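Local coordinates for mandelate racemase/muconate lactonizing enzyme family protein (Bradyrhizobium sp. ORS 278, PDB 3TOY), which is of unknown function but has the enolase superfamily build, an N-terminal capping domain packed against a C-terminal modified TIM-barrel domain, at residues 125-130 with 273-278; 185-190 with 208-213; 296-301 with 305-310. One frame throughout, in Å; residues are numbered along the deposited sequence.

How the interactions relate
Interactions 1 and 3 are buried neighbours, their centres 8 Å apart. Phe275 N joins them, at 2.8 Å from Lys297 O. Interaction 1 sets helix 122-142 of the N-terminal domain against the beginning of helix 275-285. Interaction 3 is the turn into helix 300-314 and its first turns. Both touch the third subunit. Interaction 2 is partly surface and lies on the opposite side of the chain's centre. Its centre is 32 Å from that of interaction 1 and 29 Å from that of interaction 3. It belongs to a beta-alpha-beta unit of the barrel. All three rest on apolar side chains. Rings dominate in interaction 1 and aliphatic groups in the others, and interaction 3 adds a backbone hydrogen bond.

Interaction 1: 125-130 with 273-278; sequences MAVSGL and WWFPRG
Met125 and Trp274 make the closer part of this buried contact. Met125 CG sits at the outer edge of the indole, near its plane, 3.9 Å from Trp274 CH2. The two side chains meet at a slant. Chi1 of Met125 (-61°) brings CG to the ring, and the extended chi2 (169°) carries SD on past it. The indole NE1 of Trp274 bonds to Gln120 of the second subunit. Packing around Phe275 is looser. Its CZ points at the helix and stands 4.2 Å from Val127 CG1, which lies at the ring edge. Ser128 OG is equally far from Phe275 CZ. That hydroxyl bonds back to Gly124 O, and weak bonds tie it to Met296 O and Gly299 N. Beyond the rings, the side of Pro276 and Arg277 is partly exposed. There the Arg277 guanidinium bonds to the carbonyls of Asp312 and Ala313 of the third subunit. The contact thus joins the capping domain to the barrel domain. Helix 122-142 also carries Met125 against Leu85 of helix 82-95 and Val127 against helix 103-113, while Phe275, near the beginning of helix 275-285, stacks on Trp119.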
loop_
_atom_site.group_PDB
_atom_site.type_symbol
_atom_site.label_atom_id
_atom_site.label_comp_id
_atom_site.label_asym_id
_atom_site.label_seq_id
_atom_site.Cartn_x
_atom_site.Cartn_y
_atom_site.Cartn_z
ATOM N N MET A 125 -34.049 8.380 9.433
ATOM C CA MET A 125 -34.449 8.645 10.819
ATOM C C MET A 125 -35.815 8.036 11.121
ATOM O O MET A 125 -36.026 7.459 12.197
ATOM C CB MET A 125 -34.478 10.133 11.092
ATOM C CG MET A 125 -33.117 10.828 10.900
ATOM S SD MET A 125 -33.210 12.610 10.903
ATOM C CE MET A 125 -33.282 12.966 12.652
ATOM N N ALA A 126 -36.734 8.175 10.161
ATOM C CA ALA A 126 -38.045 7.498 10.230
ATOM C C ALA A 126 -37.885 6.004 10.393
ATOM O O ALA A 126 -38.458 5.406 11.294
ATOM C CB ALA A 126 -38.846 7.792 8.983
ATOM N N VAL A 127 -37.108 5.400 9.494
ATOM C CA VAL A 127 -36.816 3.969 9.525
ATOM C C VAL A 127 -36.218 3.509 10.865
ATOM O O VAL A 127 -36.632 2.485 11.432
ATOM C CB VAL A 127 -35.876 3.587 8.339
ATOM C CG1 VAL A 127 -35.327 2.175 8.511
ATOM C CG2 VAL A 127 -36.633 3.718 7.019
ATOM N N SER A 128 -35.258 4.272 11.374
ATOM C CA SER A 128 -34.581 3.873 12.612
ATOM C C SER A 128 -35.549 4.060 13.774
ATOM O O SER A 128 -35.532 3.289 14.717
ATOM C CB SER A 128 -33.333 4.720 12.843
ATOM O OG SER A 128 -32.428 4.568 11.732
ATOM N N GLY A 129 -36.382 5.097 13.683
ATOM C CA GLY A 129 -37.364 5.371 14.741
ATOM C C GLY A 129 -38.346 4.216 14.839
ATOM O O GLY A 129 -38.679 3.783 15.942
ATOM N N LEU A 130 -38.798 3.723 13.690
ATOM C CA LEU A 130 -39.697 2.571 13.634
ATOM C C LEU A 130 -39.043 1.339 14.223
ATOM O O LEU A 130 -39.633 0.619 15.029
ATOM C CB LEU A 130 -40.185 2.300 12.197
ATOM C CG LEU A 130 -41.179 3.343 11.664
ATOM C CD1 LEU A 130 -41.341 3.336 10.161
ATOM C CD2 LEU A 130 -42.553 3.174 12.372
ATOM N N TRP A 273 -23.321 9.438 10.676
ATOM C CA TRP A 273 -23.181 8.456 9.613
ATOM C C TRP A 273 -24.420 7.560 9.515
ATOM O O TRP A 273 -25.129 7.313 10.514
ATOM C CB TRP A 273 -21.908 7.606 9.780
ATOM C CG TRP A 273 -20.645 8.430 9.819
ATOM C CD1 TRP A 273 -20.456 9.657 9.252
ATOM C CD2 TRP A 273 -19.390 8.067 10.420
ATOM N NE1 TRP A 273 -19.164 10.094 9.492
ATOM C CE2 TRP A 273 -18.495 9.131 10.195
ATOM C CE3 TRP A 273 -18.937 6.942 11.129
ATOM C CZ2 TRP A 273 -17.183 9.126 10.677
ATOM C CZ3 TRP A 273 -17.605 6.936 11.617
ATOM C CH2 TRP A 273 -16.763 8.019 11.383
ATOM N N TRP A 274 -24.672 7.073 8.315
ATOM C CA TRP A 274 -25.944 6.395 7.998
ATOM C C TRP A 274 -25.797 4.884 7.900
ATOM O O TRP A 274 -25.141 4.391 6.983
ATOM C CB TRP A 274 -26.523 6.963 6.674
ATOM C CG TRP A 274 -26.850 8.416 6.802
ATOM C CD1 TRP A 274 -26.141 9.471 6.319
ATOM C CD2 TRP A 274 -27.971 8.972 7.526
ATOM N NE1 TRP A 274 -26.748 10.660 6.700
ATOM C CE2 TRP A 274 -27.885 10.369 7.421
ATOM C CE3 TRP A 274 -29.037 8.406 8.248
ATOM C CZ2 TRP A 274 -28.815 11.229 8.023
ATOM C CZ3 TRP A 274 -29.983 9.263 8.844
ATOM C CH2 TRP A 274 -29.861 10.653 8.719
ATOM N N PHE A 275 -26.445 4.163 8.822
ATOM C CA PHE A 275 -26.640 2.715 8.734
ATOM C C PHE A 275 -25.348 1.913 8.825
ATOM O O PHE A 275 -24.260 2.496 8.854
ATOM C CB PHE A 275 -27.425 2.341 7.472
ATOM C CG PHE A 275 -28.861 2.788 7.537
ATOM C CD1 PHE A 275 -29.795 2.026 8.210
ATOM C CD2 PHE A 275 -29.240 3.999 6.967
ATOM C CE1 PHE A 275 -31.136 2.447 8.299
ATOM C CE2 PHE A 275 -30.553 4.441 7.047
ATOM C CZ PHE A 275 -31.497 3.659 7.718
ATOM N N PRO A 276 -25.476 0.582 8.919
ATOM C CA PRO A 276 -24.244 -0.195 9.067
ATOM C C PRO A 276 -23.261 0.059 7.931
ATOM O O PRO A 276 -22.034 0.083 8.167
ATOM C CB PRO A 276 -24.745 -1.640 9.075
ATOM C CG PRO A 276 -26.085 -1.499 9.867
ATOM C CD PRO A 276 -26.676 -0.215 9.284
ATOM N N ARG A 277 -23.757 0.279 6.719
ATOM C CA ARG A 277 -22.809 0.505 5.594
ATOM C C ARG A 277 -22.033 1.792 5.756
ATOM O O ARG A 277 -20.851 1.851 5.413
ATOM C CB ARG A 277 -23.496 0.474 4.228
ATOM C CG ARG A 277 -22.523 0.754 3.022
ATOM C CD ARG A 277 -21.483 -0.370 2.888
ATOM N NE ARG A 277 -22.152 -1.654 2.733
ATOM C CZ ARG A 277 -21.625 -2.837 3.062
ATOM N NH1 ARG A 277 -20.384 -2.913 3.518
ATOM N NH2 ARG A 277 -22.335 -3.947 2.909
ATOM N N GLY A 278 -22.687 2.834 6.266
ATOM C CA GLY A 278 -22.014 4.114 6.504
ATOM C C GLY A 278 -20.855 3.937 7.469
ATOM O O GLY A 278 -19.795 4.549 7.304
#

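Interaction 2: 185-190 with 208-213; sequences RAIKSK and ALLGPD. With P4C (O-acetaldehydyl-hexaethylene glycol), chain R; ACT (acetate ion), chain F.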
loop_
_atom_site.group_PDB
_atom_site.type_symbol
_atom_site.label_atom_id
_atom_site.label_comp_id
_atom_site.label_asym_id
_atom_site.label_seq_id
_atom_site.Cartn_x
_atom_site.Cartn_y
_atom_site.Cartn_z
ATOM N N ARG A 185 -18.181 11.799 36.112
ATOM C CA ARG A 185 -16.728 11.845 36.133
ATOM C C ARG A 185 -16.189 12.203 34.743
ATOM O O ARG A 185 -15.017 12.021 34.465
ATOM C CB ARG A 185 -16.157 10.490 36.582
ATOM C CG ARG A 185 -16.433 10.120 38.048
ATOM C CD ARG A 185 -15.605 10.959 39.033
ATOM N NE ARG A 185 -16.310 12.172 39.447
ATOM C CZ ARG A 185 -17.001 12.296 40.581
ATOM N NH1 ARG A 185 -17.069 11.284 41.442
ATOM N NH2 ARG A 185 -17.622 13.436 40.859
ATOM N N ALA A 186 -17.067 12.708 33.882
ATOM C CA ALA A 186 -16.706 13.079 32.519
ATOM C C ALA A 186 -17.687 14.137 32.020
ATOM O O ALA A 186 -18.894 14.008 32.238
ATOM C CB ALA A 186 -16.733 11.834 31.618
ATOM N N ILE A 187 -17.154 15.179 31.369
ATOM C CA ILE A 187 -17.905 16.331 30.864
ATOM C C ILE A 187 -17.503 16.615 29.411
ATOM O O ILE A 187 -16.313 16.636 29.106
ATOM C CB ILE A 187 -17.541 17.610 31.655
ATOM C CG1 ILE A 187 -17.873 17.436 33.146
ATOM C CG2 ILE A 187 -18.295 18.799 31.122
ATOM C CD1 ILE A 187 -19.359 17.277 33.389
ATOM N N LYS A 188 -18.475 16.862 28.536
ATOM C CA LYS A 188 -18.170 17.285 27.163
ATOM C C LYS A 188 -18.638 18.707 26.931
ATOM O O LYS A 188 -19.731 19.089 27.361
ATOM C CB LYS A 188 -18.810 16.363 26.127
ATOM C CG LYS A 188 -18.439 16.731 24.658
ATOM C CD LYS A 188 -18.809 15.592 23.722
ATOM C CE LYS A 188 -20.292 15.581 23.393
ATOM N NZ LYS A 188 -20.644 14.466 22.472
ATOM N N SER A 189 -17.805 19.500 26.266
ATOM C CA SER A 189 -18.212 20.827 25.844
ATOM C C SER A 189 -17.939 21.040 24.342
ATOM O O SER A 189 -17.457 20.121 23.666
ATOM C CB SER A 189 -17.501 21.879 26.679
ATOM O OG SER A 189 -18.101 23.150 26.468
ATOM N N LYS A 190 -18.256 22.236 23.837
ATOM C CA LYS A 190 -18.191 22.523 22.399
ATOM C C LYS A 190 -17.097 23.508 22.037
ATOM O O LYS A 190 -16.786 24.444 22.793
ATOM C CB LYS A 190 -19.507 23.100 21.867
ATOM C CG LYS A 190 -20.767 22.378 22.260
ATOM C CD LYS A 190 -20.847 21.008 21.667
ATOM C CE LYS A 190 -22.288 20.624 21.320
ATOM N NZ LYS A 190 -22.308 19.133 21.114
ATOM N N ALA A 208 -8.915 23.688 34.917
ATOM C CA ALA A 208 -8.499 24.306 36.176
ATOM C C ALA A 208 -9.601 24.181 37.228
ATOM O O ALA A 208 -9.324 23.944 38.402
ATOM C CB ALA A 208 -8.123 25.769 35.967
ATOM N N LEU A 209 -10.849 24.322 36.795
ATOM C CA LEU A 209 -11.990 24.227 37.694
ATOM C C LEU A 209 -12.254 22.799 38.170
ATOM O O LEU A 209 -12.442 22.564 39.362
ATOM C CB LEU A 209 -13.245 24.753 37.012
ATOM C CG LEU A 209 -14.521 24.345 37.744
ATOM C CD1 LEU A 209 -14.583 25.018 39.112
ATOM C CD2 LEU A 209 -15.749 24.692 36.915
ATOM N N LEU A 210 -12.251 21.857 37.229
ATOM C CA LEU A 210 -12.659 20.470 37.480
ATOM C C LEU A 210 -11.526 19.595 38.000
ATOM O O LEU A 210 -11.767 18.521 38.576
ATOM C CB LEU A 210 -13.232 19.845 36.199
ATOM C CG LEU A 210 -14.552 20.400 35.682
ATOM C CD1 LEU A 210 -14.870 19.832 34.323
ATOM C CD2 LEU A 210 -15.675 20.113 36.662
ATOM N N GLY A 211 -10.294 20.040 37.780
ATOM C CA GLY A 211 -9.116 19.274 38.190
ATOM C C GLY A 211 -8.761 18.125 37.259
ATOM O O GLY A 211 -9.436 17.901 36.254
ATOM N N PRO A 212 -7.700 17.373 37.598
ATOM C CA PRO A 212 -7.178 16.322 36.725
ATOM C C PRO A 212 -8.023 15.045 36.647
ATOM O O PRO A 212 -7.842 14.253 35.720
ATOM C CB PRO A 212 -5.821 16.006 37.348
ATOM C CG PRO A 212 -6.006 16.328 38.797
ATOM C CD PRO A 212 -6.860 17.560 38.794
ATOM N N ASP A 213 -8.939 14.837 37.588
ATOM C CA ASP A 213 -9.633 13.547 37.669
ATOM C C ASP A 213 -11.020 13.508 37.026
ATOM O O ASP A 213 -11.781 12.558 37.229
ATOM C CB ASP A 213 -9.721 13.097 39.124
ATOM C CG ASP A 213 -8.357 12.986 39.769
ATOM O OD1 ASP A 213 -7.370 12.725 39.039
ATOM O OD2 ASP A 213 -8.273 13.167 41.000
HETATM O O1 P4C R . -10.039 2.677 25.326
HETATM C C2 P4C R . -11.395 2.815 25.776
HETATM C C3 P4C R . -11.618 2.061 27.084
HETATM O O4 P4C R . -13.033 1.898 27.235
HETATM C C5 P4C R . -13.424 1.248 28.450
HETATM C C6 P4C R . -14.692 1.893 29.023
HETATM O O7 P4C R . -14.328 3.075 29.737
HETATM C C8 P4C R . -15.407 3.907 30.201
HETATM C C9 P4C R . -15.099 4.335 31.645
HETATM O O10 P4C R . -14.460 5.606 31.760
HETATM C C11 P4C R . -13.645 5.733 32.943
HETATM C C12 P4C R . -12.238 5.175 32.729
HETATM O O13 P4C R . -11.223 6.145 33.025
HETATM C C14 P4C R . -9.957 5.872 32.407
HETATM C C15 P4C R . -9.777 6.604 31.073
HETATM O O16 P4C R . -8.805 7.661 31.135
HETATM C C17 P4C R . -8.965 8.654 30.109
HETATM C C18 P4C R . -8.261 9.971 30.457
HETATM O O19 P4C R . -9.102 10.808 31.265
HETATM C C20 P4C R . -8.377 11.707 32.109
HETATM C C21 P4C R . -9.267 12.230 33.239
HETATM O O22 P4C R . -9.488 11.222 34.232
HETATM C C ACT F . -24.687 17.446 18.893
HETATM O O ACT F . -25.243 16.619 19.659
HETATM O OXT ACT F . -23.440 17.494 18.938
HETATM C CH3 ACT F . -25.465 18.341 17.967
#
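Arg185 and Asp213 are oppositely charged neighbours that form no salt bridge. Their closest atoms are Arg185 O and Asp213 O, 4.3 Å apart and not bonded to each other. The Asp213 side chain leads off from the strand. Arg185 and Ile187 share backbone hydrogen bonds with Ala215 of the next strand. The one apolar side-chain contact is aliphatic: Ile187 CG1 meets Leu210 CD1 at 4.0 Å, the side chains crossing at about a right angle. Leu210 CG lies beside its backbone N (chi1 -67°), with the branch directed at the strand. Leu210 also packs on Leu216 and on Cys179 of helix 168-181. The contact belongs to the beta-alpha-beta unit of strand 186-190, helix 196-210 and strand 215-219. After the helix, Gly211 turns the chain with a positive phi of 79°. Pro212 O then touches C21 of o-acetaldehydyl-hexaethylene glycol at 3.5 Å. At the other end of the strand, Lys190 NZ donates to OXT of an acetate, probably from the crystallisation liquor, at 3.0 Å. It also bonds to Asp219, a calcium ligand. Lys188 reaches Glu245, another ligand of that ion, by a salt bridge. A single aliphatic contact joins helix and strand here, while charged and polar groups gather toward the metal site.

Interaction 3: 296-301 with 305-310; sequences MKVGGI and LNVAGQ. With P4C (O-acetaldehydyl-hexaethylene glycol), chain H.
Val298 and Val307 make the tighter of two apolar contacts. Their CG2 methyls meet at 3.5 Å, the side chains slanting past each other. Val298 CG1 takes the crowded position between the backbone N and the carbonyl carbon (chi1 81°), and CG2 is left to face the helix. Ile301 and Leu305 lie side by side and point the same way. Ile301 CG2 is 4.2 Å from Leu305 CD1, a looser touch.

The hydrogen bond between the segments is helical. Leu305 N donates to Ile301 O at 3.1 Å with an N-H...O angle of 159°. It closes an early turn of helix 300-314, which the chain enters through Gly299 and Gly300, both with positive phi. A second bond runs along the helix. Gln310 NE2 donates to Asn306 OD1 at 3.1 Å, nearly straight at 170°. Asn306 ND2 bonds to Asp312 of the third subunit. Both bonds hold for one of two Asn306 conformers and are less certain. Gln310 NE2 also bonds to Pro276 O.

Contacts with o-acetaldehydyl-hexaethylene glycol come from the Leu305 side of the helix. O1 of the glycol makes a weak bond to Leu305 O at 3.3 Å. Leu305 CD1 lies 3.6 Å from glycol C9, and Ala308 CB and Asn306 also touch the molecule. Leu150 and Val333 complete the pocket.

Valine packing and one helical bond join the turn to the helix. The Asn306 amide reaches the third subunit, while Gln310 ties the helix to Pro276. Leu305 and Ala308 meet the glycol mainly through carbon, and the one polar touch from Leu305 is its carbonyl.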
loop_
_atom_site.group_PDB
_atom_site.type_symbol
_atom_site.label_atom_id
_atom_site.label_comp_id
_atom_site.label_asym_id
_atom_site.label_seq_id
_atom_site.Cartn_x
_atom_site.Cartn_y
_atom_site.Cartn_z
ATOM N N MET A 296 -30.812 6.960 15.830
ATOM C CA MET A 296 -31.717 7.492 14.798
ATOM C C MET A 296 -31.135 7.376 13.397
ATOM O O MET A 296 -31.862 7.493 12.419
ATOM C CB MET A 296 -31.964 8.985 14.984
ATOM C CG MET A 296 -32.468 9.442 16.300
ATOM S SD MET A 296 -32.885 11.186 16.061
ATOM C CE MET A 296 -31.293 12.026 16.060
ATOM N N LYS A 297 -29.817 7.208 13.285
ATOM C CA LYS A 297 -29.183 7.265 11.938
ATOM C C LYS A 297 -28.465 5.958 11.595
ATOM O O LYS A 297 -28.265 5.625 10.422
ATOM C CB LYS A 297 -28.198 8.431 11.876
ATOM C CG LYS A 297 -28.861 9.791 12.021
ATOM C CD LYS A 297 -27.914 10.922 11.686
ATOM C CE LYS A 297 -28.645 12.264 11.618
ATOM N NZ LYS A 297 -27.757 13.399 11.226
ATOM N N VAL A 298 -28.121 5.203 12.624
ATOM C CA VAL A 298 -27.488 3.891 12.444
ATOM C C VAL A 298 -28.432 2.742 12.045
ATOM O O VAL A 298 -27.962 1.641 11.739
ATOM C CB VAL A 298 -26.684 3.506 13.709
ATOM C CG1 VAL A 298 -27.612 2.934 14.771
ATOM C CG2 VAL A 298 -25.614 2.446 13.382
ATOM N N GLY A 299 -29.748 2.990 11.999
ATOM C CA GLY A 299 -30.711 1.895 11.727
ATOM C C GLY A 299 -31.340 1.289 12.976
ATOM O O GLY A 299 -31.667 0.095 13.008
ATOM N N GLY A 300 -31.490 2.110 14.019
ATOM C CA GLY A 300 -32.122 1.696 15.272
ATOM C C GLY A 300 -31.321 0.633 15.990
ATOM O O GLY A 300 -30.104 0.528 15.817
ATOM N N ILE A 301 -32.008 -0.150 16.815
ATOM C CA ILE A 301 -31.406 -1.251 17.537
ATOM C C ILE A 301 -30.786 -2.259 16.571
ATOM O O ILE A 301 -29.661 -2.742 16.797
ATOM C CB ILE A 301 -32.463 -1.978 18.402
ATOM C CG1 ILE A 301 -33.139 -0.995 19.386
ATOM C CG2 ILE A 301 -31.862 -3.155 19.115
ATOM C CD1 ILE A 301 -32.208 -0.172 20.171
ATOM N N LEU A 305 -26.663 -3.159 16.418
ATOM C CA LEU A 305 -26.058 -4.464 16.696
ATOM C C LEU A 305 -25.075 -4.910 15.595
ATOM O O LEU A 305 -24.039 -5.535 15.884
ATOM C CB LEU A 305 -27.138 -5.534 16.937
ATOM C CG LEU A 305 -27.994 -5.297 18.189
ATOM C CD1 LEU A 305 -29.196 -6.253 18.179
ATOM C CD2 LEU A 305 -27.208 -5.423 19.504
ATOM N N ASN A 306 -25.390 -4.617 14.344
ATOM C CA ASN A 306 -24.479 -4.881 13.227
ATOM C C ASN A 306 -23.184 -4.095 13.450
ATOM O O ASN A 306 -22.074 -4.647 13.387
ATOM C CB ASN A 306 -25.138 -4.413 11.921
ATOM C CG ASN A 306 -24.347 -4.778 10.650
ATOM O OD1 ASN A 306 -23.139 -4.479 10.485
ATOM N ND2 ASN A 306 -25.070 -5.378 9.696
ATOM N N VAL A 307 -23.339 -2.793 13.690
ATOM C CA VAL A 307 -22.175 -1.911 13.915
ATOM C C VAL A 307 -21.355 -2.328 15.158
ATOM O O VAL A 307 -20.145 -2.178 15.186
ATOM C CB VAL A 307 -22.591 -0.400 13.976
ATOM C CG1 VAL A 307 -21.391 0.502 14.369
ATOM C CG2 VAL A 307 -23.127 0.050 12.608
ATOM N N ALA A 308 -21.992 -2.894 16.174
ATOM C CA ALA A 308 -21.261 -3.343 17.343
ATOM C C ALA A 308 -20.266 -4.446 16.939
ATOM O O ALA A 308 -19.173 -4.510 17.489
ATOM C CB ALA A 308 -22.215 -3.875 18.411
ATOM N N GLY A 309 -20.667 -5.301 15.996
ATOM C CA GLY A 309 -19.780 -6.394 15.518
ATOM C C GLY A 309 -18.596 -5.804 14.746
ATOM O O GLY A 309 -17.447 -6.231 14.914
ATOM N N GLN A 310 -18.878 -4.818 13.911
ATOM C CA GLN A 310 -17.843 -4.125 13.154
ATOM C C GLN A 310 -16.863 -3.446 14.095
ATOM O O GLN A 310 -15.657 -3.508 13.890
ATOM C CB GLN A 310 -18.450 -3.033 12.275
ATOM C CG GLN A 310 -19.350 -3.514 11.133
ATOM C CD GLN A 310 -19.767 -2.348 10.269
ATOM O OE1 GLN A 310 -18.945 -1.503 9.938
ATOM N NE2 GLN A 310 -21.058 -2.278 9.914
HETATM O O1 P4C H . -23.112 -8.187 17.652
HETATM C C2 P4C H . -23.938 -7.427 18.549
HETATM C C3 P4C H . -24.204 -8.197 19.840
HETATM O O4 P4C H . -25.376 -9.008 19.709
HETATM C C5 P4C H . -26.116 -9.096 20.939
HETATM C C6 P4C H . -27.278 -10.082 20.839
HETATM O O7 P4C H . -28.346 -9.520 20.078
HETATM C C8 P4C H . -29.282 -10.461 19.541
HETATM C C9 P4C H . -30.111 -9.746 18.473
HETATM O O10 P4C H . -29.766 -10.241 17.174
HETATM C C11 P4C H . -30.115 -9.351 16.114
HETATM C C12 P4C H . -29.467 -9.836 14.818
HETATM O O13 P4C H . -28.068 -9.526 14.791
HETATM C C14 P4C H . -27.515 -9.700 13.481
HETATM C C15 P4C H . -25.992 -9.612 13.548
HETATM O O16 P4C H . -25.576 -8.250 13.423
#